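Local coordinates for peptidoglycan recognition protein-LC isoform LCx (Drosophila melanogaster, PDB 2F2L) that binds a monomeric peptidoglycan fragment carrying meso-diaminopimelate through its amidase-like extracellular domain, probably as an innate immune receptor that senses bacteria, at residues A46-V51 with D62-N67. Sequence-based numbering, arbitrary orientation.
Sequences ARVNVV and DHIGYN. With MLD (glcnac(beta1-4)-murnac(1,6-anhydro)-L-ala-gamma-D-glu-meso-a2pm-D-ala), chain G.
Tyr66 OH donates a 2.6 Å hydrogen bond to MLD OAM, the carbonyl oxygen of the lactyl group that joins the anhydro-muramic acid to the L-Ala of the stem. This oxygen lies at the edge of the phenol ring, in its plane and on the CE1 side. The contact belongs to the peptidoglycan recognition fold, related to N-acetylmuramoyl-L-alanine amidases, and ties helix 41-58 to the loop that runs from it into strand 68-70. Tyr66 CE2, the other carbon ortho to the hydroxyl, rests 3.9 Å from Val51 CG1, which approaches obliquely. Val51 also reaches the ligand: its CG1 lies 3.9 Å from MLD CAF, the methyl of the muramic acid acetamido group. The rest of the contact is buried and apolar. Ile64, extended with CG1 anti to the backbone N (chi1 -165°) and chi2 165°, sends its CD1 to the helix, where Val48 and Val51 sit three residues apart. The loop backbone is held by Arg80, hydrogen-bonded to the carbonyls of His63 and Ile64, and by His55 ND1, which pairs with Gly65 N; the His55 ring also meets Tyr66 edge-to-face. At the start of 62-67, Asp62 N donates a nearly straight bond (169°, 2.8 Å) to MLD OBV, a carboxylate oxygen of the diaminopimelate. Ile64 CD1 touches CG1 of Val48 and CG1 of Val51, each at 3.8 Å.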
loop_
_atom_site.group_PDB
_atom_site.type_symbol
_atom_site.label_atom_id
_atom_site.label_comp_id
_atom_site.label_asym_id
_atom_site.label_seq_id
_atom_site.Cartn_x
_atom_site.Cartn_y
_atom_site.Cartn_z
ATOM N N ALA B 46 8.585 8.942 -8.988
ATOM C CA ALA B 46 8.833 8.321 -7.701
ATOM C C ALA B 46 7.767 7.283 -7.393
ATOM O O ALA B 46 8.089 6.173 -7.003
ATOM C CB ALA B 46 8.883 9.381 -6.588
ATOM N N ARG B 47 6.500 7.641 -7.606
ATOM C CA ARG B 47 5.365 6.739 -7.341
ATOM C C ARG B 47 5.395 5.492 -8.181
ATOM O O ARG B 47 5.014 4.425 -7.709
ATOM C CB ARG B 47 4.009 7.442 -7.569
ATOM C CG ARG B 47 3.797 8.680 -6.731
ATOM C CD ARG B 47 3.336 8.387 -5.336
ATOM N NE ARG B 47 2.950 9.626 -4.683
ATOM C CZ ARG B 47 3.750 10.383 -3.938
ATOM N NH1 ARG B 47 4.993 10.019 -3.694
ATOM N NH2 ARG B 47 3.290 11.513 -3.415
ATOM N N VAL B 48 5.821 5.627 -9.436
ATOM C CA VAL B 48 5.807 4.510 -10.372
ATOM C C VAL B 48 6.962 3.549 -10.093
ATOM O O VAL B 48 6.811 2.337 -10.241
ATOM C CB VAL B 48 5.855 4.986 -11.838
ATOM C CG1 VAL B 48 5.913 3.796 -12.781
ATOM C CG2 VAL B 48 4.635 5.866 -12.157
ATOM N N ASN B 49 8.107 4.099 -9.698
ATOM C CA ASN B 49 9.208 3.262 -9.215
ATOM C C ASN B 49 8.822 2.374 -8.027
ATOM O O ASN B 49 9.169 1.198 -7.999
ATOM C CB ASN B 49 10.439 4.115 -8.891
ATOM C CG ASN B 49 11.234 4.460 -10.144
ATOM O OD1 ASN B 49 11.317 5.622 -10.557
ATOM N ND2 ASN B 49 11.787 3.439 -10.777
ATOM N N VAL B 50 8.116 2.939 -7.053
ATOM C CA VAL B 50 7.667 2.170 -5.895
ATOM C C VAL B 50 6.690 1.084 -6.335
ATOM O O VAL B 50 6.792 -0.048 -5.886
ATOM C CB VAL B 50 7.047 3.066 -4.793
ATOM C CG1 VAL B 50 6.537 2.224 -3.642
ATOM C CG2 VAL B 50 8.089 4.052 -4.264
ATOM N N VAL B 51 5.750 1.425 -7.216
ATOM C CA VAL B 51 4.837 0.432 -7.788
ATOM C C VAL B 51 5.610 -0.701 -8.470
ATOM O O VAL B 51 5.276 -1.875 -8.265
ATOM C CB VAL B 51 3.805 1.053 -8.774
ATOM C CG1 VAL B 51 3.021 -0.051 -9.543
ATOM C CG2 VAL B 51 2.819 1.980 -8.025
ATOM N N ASP B 62 7.466 -10.280 -13.200
ATOM C CA ASP B 62 8.581 -10.064 -14.135
ATOM C C ASP B 62 8.765 -8.604 -14.611
ATOM O O ASP B 62 9.759 -8.260 -15.257
ATOM C CB ASP B 62 8.401 -10.994 -15.329
ATOM C CG ASP B 62 8.632 -12.463 -14.968
ATOM O OD1 ASP B 62 9.489 -12.743 -14.095
ATOM O OD2 ASP B 62 7.977 -13.331 -15.589
ATOM N N HIS B 63 7.814 -7.750 -14.263
ATOM C CA HIS B 63 7.837 -6.346 -14.641
ATOM C C HIS B 63 6.725 -5.655 -13.855
ATOM O O HIS B 63 5.892 -6.310 -13.206
ATOM C CB HIS B 63 7.579 -6.200 -16.162
ATOM C CG HIS B 63 8.161 -4.963 -16.779
ATOM N ND1 HIS B 63 8.586 -3.882 -16.039
ATOM C CD2 HIS B 63 8.352 -4.623 -18.077
ATOM C CE1 HIS B 63 9.035 -2.942 -16.852
ATOM N NE2 HIS B 63 8.910 -3.370 -18.092
ATOM N N ILE B 64 6.691 -4.335 -13.917
ATOM C CA ILE B 64 5.521 -3.605 -13.441
ATOM C C ILE B 64 4.299 -4.188 -14.175
ATOM O O ILE B 64 4.364 -4.528 -15.366
ATOM C CB ILE B 64 5.678 -2.105 -13.681
ATOM C CG1 ILE B 64 4.661 -1.309 -12.879
ATOM C CG2 ILE B 64 5.566 -1.763 -15.175
ATOM C CD1 ILE B 64 5.001 0.149 -12.799
ATOM N N GLY B 65 3.208 -4.340 -13.441
ATOM C CA GLY B 65 2.061 -5.114 -13.891
ATOM C C GLY B 65 1.198 -4.418 -14.918
ATOM O O GLY B 65 0.560 -5.068 -15.717
ATOM N N TYR B 66 1.184 -3.094 -14.907
ATOM C CA TYR B 66 0.310 -2.349 -15.808
ATOM C C TYR B 66 0.905 -2.204 -17.210
ATOM O O TYR B 66 2.113 -2.254 -17.405
ATOM C CB TYR B 66 -0.007 -0.977 -15.222
ATOM C CG TYR B 66 -0.570 -1.021 -13.805
ATOM C CD1 TYR B 66 -1.763 -1.691 -13.531
ATOM C CD2 TYR B 66 0.113 -0.429 -12.740
ATOM C CE1 TYR B 66 -2.290 -1.743 -12.232
ATOM C CE2 TYR B 66 -0.402 -0.461 -11.430
ATOM C CZ TYR B 66 -1.598 -1.125 -11.187
ATOM O OH TYR B 66 -2.118 -1.160 -9.922
ATOM N N ASN B 67 0.048 -2.040 -18.207
ATOM C CA ASN B 67 0.535 -1.661 -19.506
ATOM C C ASN B 67 0.921 -0.186 -19.502
ATOM O O ASN B 67 1.973 0.183 -20.036
ATOM C CB ASN B 67 -0.504 -2.008 -20.564
ATOM C CG ASN B 67 -0.704 -3.480 -20.662
ATOM O OD1 ASN B 67 0.197 -4.162 -21.230
ATOM N ND2 ASN B 67 -1.716 -3.958 -20.116
HETATM C CAA MLD G . -8.473 0.773 -2.499
HETATM C CAB MLD G . -8.331 -0.517 -3.292
HETATM O OAC MLD G . -8.428 -0.514 -4.513
HETATM N N2 MLD G . -8.094 -1.599 -2.557
HETATM C C2 MLD G . -7.959 -2.946 -3.100
HETATM C C3 MLD G . -8.920 -3.842 -2.313
HETATM O O3 MLD G . -10.290 -3.411 -2.426
HETATM C C4 MLD G . -8.738 -5.307 -2.696
HETATM O O4 MLD G . -9.516 -6.072 -1.794
HETATM C C5 MLD G . -7.263 -5.696 -2.542
HETATM C C6 MLD G . -6.891 -7.114 -3.010
HETATM O O6 MLD G . -5.527 -7.392 -2.575
HETATM O O5 MLD G . -6.502 -4.832 -3.383
HETATM C C1 MLD G . -6.538 -3.455 -2.941
HETATM O O1 MLD G . -5.697 -2.701 -3.773
HETATM C CA4 MLD G . -4.298 -2.972 -3.516
HETATM C CA5 MLD G . -3.719 -2.377 -2.232
HETATM O OA5 MLD G . -2.614 -1.438 -2.451
HETATM C CA6 MLD G . -2.995 -3.554 -1.676
HETATM O OA6 MLD G . -1.769 -3.565 -2.379
HETATM C CA1 MLD G . -1.662 -2.300 -3.096
HETATM C CA2 MLD G . -2.080 -2.545 -4.555
HETATM N NAD MLD G . -1.405 -1.567 -5.436
HETATM C CAE MLD G . -0.657 -1.926 -6.464
HETATM C CAF MLD G . -0.044 -0.768 -7.226
HETATM O OAG MLD G . -0.467 -3.092 -6.812
HETATM C CA3 MLD G . -3.589 -2.394 -4.731
HETATM O OAH MLD G . -4.079 -3.102 -5.924
HETATM C CAI MLD G . -4.298 -2.250 -7.074
HETATM C CAJ MLD G . -5.705 -1.701 -7.131
HETATM C CAL MLD G . -4.042 -3.064 -8.359
HETATM O OAM MLD G . -4.253 -2.505 -9.430
HETATM N N MLD G . -3.593 -4.315 -8.257
HETATM C CA MLD G . -3.278 -5.171 -9.408
HETATM C CB MLD G . -1.806 -4.901 -9.738
HETATM C C MLD G . -3.428 -6.631 -8.943
HETATM O O MLD G . -2.848 -7.018 -7.925
HETATM N NAN MLD G . -4.230 -7.375 -9.699
HETATM C CAO MLD G . -4.539 -8.795 -9.469
HETATM C CAP MLD G . -6.078 -9.060 -9.552
HETATM O OBA MLD G . -6.407 -10.230 -9.766
HETATM O OAQ MLD G . -6.894 -8.113 -9.442
HETATM C CBB MLD G . -3.943 -9.620 -10.605
HETATM C CBC MLD G . -2.426 -9.678 -10.628
HETATM C CBD MLD G . -1.985 -10.612 -11.769
HETATM O OBE MLD G . -2.699 -10.811 -12.753
HETATM N NBF MLD G . -0.806 -11.175 -11.609
HETATM C CBG MLD G . -0.237 -12.091 -12.606
HETATM C CBH MLD G . -1.054 -13.399 -12.639
HETATM O OBI MLD G . -1.405 -13.954 -11.599
HETATM N NBJ MLD G . -1.370 -13.835 -13.856
HETATM C CBK MLD G . -2.128 -15.080 -14.116
HETATM C CBL MLD G . -1.287 -15.967 -15.041
HETATM C CBM MLD G . -3.498 -14.851 -14.789
HETATM O OBO MLD G . -3.660 -13.808 -15.476
HETATM O OBN MLD G . -4.355 -15.753 -14.613
HETATM C CBP MLD G . 1.240 -12.337 -12.256
HETATM C CBQ MLD G . 2.017 -12.956 -13.432
HETATM C CBR MLD G . 3.512 -13.050 -13.118
HETATM C CBS MLD G . 4.386 -13.123 -14.372
HETATM C CBT MLD G . 4.417 -11.748 -15.052
HETATM O OBV MLD G . 5.088 -10.865 -14.492
HETATM O OBU MLD G . 3.779 -11.612 -16.116
HETATM N NBW MLD G . 3.847 -14.129 -15.294
#